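Long-range contact in putative metal-dependent isothiocyanate hydrolase SaxA (Pectobacterium carotovorum, PDB 6BRM), which probably hydrolyses isothiocyanates, using two zinc ions held in a site of the metallo-beta-lactamase type: residues L11-D23 with L149-I161. Numbering follows the deposited sequence.
Sequences LVLQYAGKKFLID and LVFTHHDEKTIYI
Residues 11-23 and 149-161 are two antiparallel beta hairpins, one from each of the two mixed sheets that face each other in the alpha-beta/beta-alpha sandwich of the metallo-beta-lactamase fold. Strands 11-15 and 149-152 run in nearly the same direction, their axes 25° apart and 10.1 Å from one another at closest approach. Backbone bonds tie each hairpin internally, as between Phe20 and Leu13 or Ile161 and Leu149, while side chains fill the space between the sheets.

Tyr15, near the turn of the first hairpin, buries more surface against the second than any other residue of 11-23. The Tyr15 ring, swung out by a chi1 of -165° that sets CG opposite the backbone N, is clasped by two aliphatic carbons: Phe151 CB lies over one face and Glu156 CG over the other, each 3.8 Å from the ring centroid. Ile159 CG2 adds an oblique contact, 3.6 Å from Tyr15 CE2. The phenol OH ends between two backbone carbonyls that compete for the hydroxyl proton, Phe151 O and Lys157 O, both 2.9 Å from Tyr15 OH.

Farther from the turns, Leu13 CD2 sits over a face of the Phe151 ring, 4.0 Å from its centroid, and also touches Ile161 CD1. Phe20 meets the Phe151 ring obliquely, completing an aromatic cluster with Tyr15; Ile64 of strand 62-64 packs on both phenylalanines. Ile22 and Leu149 extend this apolar layer toward the dinuclear zinc site, where Asp23 hydrogen-bonds the zinc ligand His72.

At the turns, Ala16 CB lies over one face of the His153 imidazole. The bent Glu156 side chain carries its carboxylate past Tyr15: OE1 bonds the chain's first nitrogen, Met1 N, and OE2 accepts Ala16 N at 2.8 Å on its anti side, 30° out of the carboxylate plane.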
# COMPACT_ATOMS: atom_id res chain seq x y z
N LEU B 11 16.40 17.96 -5.22
CA LEU B 11 16.16 19.15 -4.42
C LEU B 11 17.03 19.15 -3.18
O LEU B 11 17.42 18.08 -2.69
CB LEU B 11 14.67 19.26 -4.03
CG LEU B 11 13.91 18.00 -3.58
CD1 LEU B 11 14.00 17.80 -2.08
CD2 LEU B 11 12.46 18.08 -4.01
N VAL B 12 17.37 20.34 -2.69
CA VAL B 12 18.07 20.50 -1.41
C VAL B 12 17.13 21.13 -0.40
O VAL B 12 16.37 22.04 -0.73
CB VAL B 12 19.42 21.27 -1.52
CG1 VAL B 12 20.38 20.52 -2.42
CG2 VAL B 12 19.24 22.70 -2.02
N LEU B 13 17.19 20.62 0.83
CA LEU B 13 16.24 20.94 1.89
C LEU B 13 16.99 21.28 3.16
O LEU B 13 17.57 20.39 3.80
CB LEU B 13 15.32 19.73 2.13
CG LEU B 13 14.38 19.72 3.33
CD1 LEU B 13 13.56 21.00 3.43
CD2 LEU B 13 13.46 18.50 3.26
N GLN B 14 17.01 22.57 3.52
CA GLN B 14 17.57 23.01 4.79
C GLN B 14 16.48 22.94 5.87
O GLN B 14 15.56 23.76 5.88
CB GLN B 14 18.16 24.42 4.68
CG GLN B 14 18.95 24.85 5.92
CD GLN B 14 20.11 25.79 5.63
OE1 GLN B 14 20.75 25.73 4.58
NE2 GLN B 14 20.41 26.66 6.60
N TYR B 15 16.59 21.95 6.75
CA TYR B 15 15.55 21.62 7.74
C TYR B 15 16.17 21.39 9.12
O TYR B 15 17.01 20.50 9.28
CB TYR B 15 14.79 20.37 7.28
CG TYR B 15 13.47 20.12 8.00
CD1 TYR B 15 13.45 19.58 9.29
CD2 TYR B 15 12.25 20.41 7.39
CE1 TYR B 15 12.26 19.34 9.95
CE2 TYR B 15 11.05 20.18 8.05
CZ TYR B 15 11.06 19.64 9.33
OH TYR B 15 9.88 19.40 9.99
N ALA B 16 15.75 22.20 10.10
CA ALA B 16 16.19 22.08 11.50
C ALA B 16 17.71 22.21 11.68
O ALA B 16 18.33 21.45 12.43
CB ALA B 16 15.67 20.78 12.11
N GLY B 17 18.28 23.19 10.99
CA GLY B 17 19.72 23.43 11.02
C GLY B 17 20.58 22.40 10.32
O GLY B 17 21.78 22.34 10.58
N LYS B 18 19.98 21.61 9.43
CA LYS B 18 20.68 20.55 8.68
C LYS B 18 20.28 20.64 7.21
O LYS B 18 19.13 20.96 6.91
CB LYS B 18 20.32 19.16 9.20
CG LYS B 18 20.59 18.94 10.69
CD LYS B 18 22.07 19.00 11.03
CE LYS B 18 22.33 18.70 12.51
NZ LYS B 18 21.47 19.48 13.44
N LYS B 19 21.22 20.35 6.31
CA LYS B 19 20.98 20.34 4.86
C LYS B 19 20.99 18.92 4.31
O LYS B 19 21.86 18.12 4.66
CB LYS B 19 22.04 21.17 4.14
CG LYS B 19 21.95 22.66 4.39
CD LYS B 19 22.86 23.44 3.44
CE LYS B 19 22.24 23.58 2.06
NZ LYS B 19 23.12 24.30 1.10
N PHE B 20 20.03 18.62 3.43
CA PHE B 20 19.95 17.33 2.75
C PHE B 20 19.89 17.56 1.25
O PHE B 20 19.43 18.61 0.80
CB PHE B 20 18.69 16.57 3.16
CG PHE B 20 18.51 16.45 4.65
CD1 PHE B 20 19.29 15.56 5.38
CD2 PHE B 20 17.58 17.24 5.31
CE1 PHE B 20 19.14 15.45 6.76
CE2 PHE B 20 17.42 17.13 6.69
CZ PHE B 20 18.20 16.24 7.41
N LEU B 21 20.37 16.57 0.49
CA LEU B 21 20.20 16.53 -0.96
C LEU B 21 19.42 15.27 -1.28
O LEU B 21 19.95 14.16 -1.16
CB LEU B 21 21.58 16.52 -1.65
CG LEU B 21 21.68 16.31 -3.17
CD1 LEU B 21 20.89 17.34 -3.97
CD2 LEU B 21 23.14 16.33 -3.59
N ILE B 22 18.15 15.43 -1.67
CA ILE B 22 17.27 14.30 -1.96
C ILE B 22 17.31 13.98 -3.45
O ILE B 22 17.08 14.87 -4.27
CB ILE B 22 15.80 14.59 -1.52
CG1 ILE B 22 15.72 14.78 0.01
CG2 ILE B 22 14.86 13.48 -1.97
CD1 ILE B 22 15.65 16.22 0.46
N ASP B 23 17.61 12.72 -3.78
CA ASP B 23 17.57 12.20 -5.15
C ASP B 23 18.43 12.99 -6.16
O ASP B 23 17.89 13.66 -7.04
CB ASP B 23 16.12 12.10 -5.63
CG ASP B 23 15.28 11.14 -4.80
OD1 ASP B 23 15.75 10.71 -3.72
OD2 ASP B 23 14.16 10.80 -5.23
N LEU B 149 8.91 10.52 2.12
CA LEU B 149 9.66 11.01 3.28
C LEU B 149 8.91 12.14 3.96
O LEU B 149 8.61 13.15 3.33
CB LEU B 149 11.03 11.53 2.87
CG LEU B 149 11.98 10.62 2.11
CD1 LEU B 149 13.13 11.43 1.54
CD2 LEU B 149 12.50 9.51 3.02
N VAL B 150 8.61 11.97 5.25
CA VAL B 150 8.05 13.04 6.08
C VAL B 150 9.17 13.55 6.97
O VAL B 150 10.01 12.77 7.42
CB VAL B 150 6.86 12.54 6.93
CG1 VAL B 150 6.32 13.66 7.82
CG2 VAL B 150 5.76 11.99 6.04
N PHE B 151 9.21 14.86 7.21
CA PHE B 151 10.16 15.48 8.12
C PHE B 151 9.40 16.19 9.23
O PHE B 151 8.54 17.03 8.95
CB PHE B 151 11.05 16.48 7.38
CG PHE B 151 12.05 15.85 6.46
CD1 PHE B 151 11.71 15.54 5.16
CD2 PHE B 151 13.34 15.57 6.90
CE1 PHE B 151 12.64 14.95 4.30
CE2 PHE B 151 14.27 14.98 6.06
CZ PHE B 151 13.92 14.67 4.76
N THR B 152 9.72 15.86 10.48
CA THR B 152 9.00 16.34 11.66
C THR B 152 9.99 16.96 12.64
O THR B 152 11.06 16.40 12.87
CB THR B 152 8.19 15.17 12.29
OG1 THR B 152 6.87 15.16 11.73
CG2 THR B 152 8.07 15.25 13.81
N HIS B 153 9.63 18.12 13.18
CA HIS B 153 10.44 18.85 14.18
C HIS B 153 9.62 20.04 14.70
O HIS B 153 8.89 20.66 13.93
CB HIS B 153 11.74 19.37 13.57
CG HIS B 153 12.80 19.74 14.57
ND1 HIS B 153 12.72 20.86 15.36
CD2 HIS B 153 13.97 19.14 14.89
CE1 HIS B 153 13.78 20.93 16.14
NE2 HIS B 153 14.55 19.89 15.88
N HIS B 154 9.72 20.35 15.99
CA HIS B 154 9.28 21.66 16.52
C HIS B 154 10.17 22.79 15.96
O HIS B 154 11.21 22.51 15.37
CB HIS B 154 9.24 21.67 18.07
CG HIS B 154 10.59 21.56 18.73
ND1 HIS B 154 11.19 22.63 19.35
CD2 HIS B 154 11.42 20.50 18.91
CE1 HIS B 154 12.35 22.25 19.86
NE2 HIS B 154 12.51 20.96 19.60
N ASP B 155 9.75 24.04 16.10
CA ASP B 155 10.42 25.18 15.41
C ASP B 155 10.32 25.16 13.87
O ASP B 155 10.91 26.02 13.21
CB ASP B 155 11.91 25.32 15.79
CG ASP B 155 12.18 25.17 17.28
OD1 ASP B 155 11.22 25.20 18.08
OD2 ASP B 155 13.37 25.01 17.63
N GLU B 156 9.58 24.20 13.30
CA GLU B 156 9.59 23.95 11.86
C GLU B 156 8.29 23.25 11.44
O GLU B 156 7.81 22.37 12.15
CB GLU B 156 10.81 23.09 11.49
CG GLU B 156 11.31 23.29 10.06
CD GLU B 156 12.46 24.28 9.95
OE1 GLU B 156 12.23 25.39 9.43
OE2 GLU B 156 13.59 23.95 10.37
N LYS B 157 7.74 23.65 10.30
CA LYS B 157 6.53 23.01 9.77
C LYS B 157 6.85 21.60 9.26
O LYS B 157 8.00 21.28 8.96
CB LYS B 157 5.92 23.84 8.64
CG LYS B 157 5.40 25.20 9.09
CD LYS B 157 4.66 25.91 7.97
CE LYS B 157 3.80 27.04 8.48
NZ LYS B 157 2.97 27.63 7.39
N THR B 158 5.81 20.78 9.17
CA THR B 158 5.93 19.40 8.72
C THR B 158 5.88 19.35 7.20
O THR B 158 4.95 19.90 6.60
CB THR B 158 4.79 18.53 9.31
OG1 THR B 158 4.75 18.69 10.73
CG2 THR B 158 5.00 17.05 8.97
N ILE B 159 6.86 18.68 6.58
CA ILE B 159 6.92 18.55 5.11
C ILE B 159 6.89 17.07 4.72
O ILE B 159 7.53 16.25 5.36
CB ILE B 159 8.15 19.27 4.47
CG1 ILE B 159 8.19 19.01 2.96
CG2 ILE B 159 9.46 18.82 5.10
CD1 ILE B 159 9.07 19.94 2.15
N TYR B 160 6.15 16.77 3.65
CA TYR B 160 6.01 15.41 3.11
C TYR B 160 6.44 15.39 1.65
O TYR B 160 5.75 15.95 0.80
CB TYR B 160 4.55 14.95 3.26
CG TYR B 160 4.20 13.58 2.69
CD1 TYR B 160 5.13 12.53 2.64
CD2 TYR B 160 2.92 13.32 2.22
CE1 TYR B 160 4.79 11.29 2.13
CE2 TYR B 160 2.57 12.08 1.71
CZ TYR B 160 3.51 11.06 1.67
OH TYR B 160 3.17 9.83 1.16
N ILE B 161 7.57 14.75 1.36
CA ILE B 161 7.97 14.44 -0.02
C ILE B 161 7.38 13.08 -0.37
O ILE B 161 7.88 12.05 0.09
CB ILE B 161 9.51 14.44 -0.19
CG1 ILE B 161 10.07 15.87 0.01
CG2 ILE B 161 9.90 13.90 -1.57
CD1 ILE B 161 10.76 16.09 1.34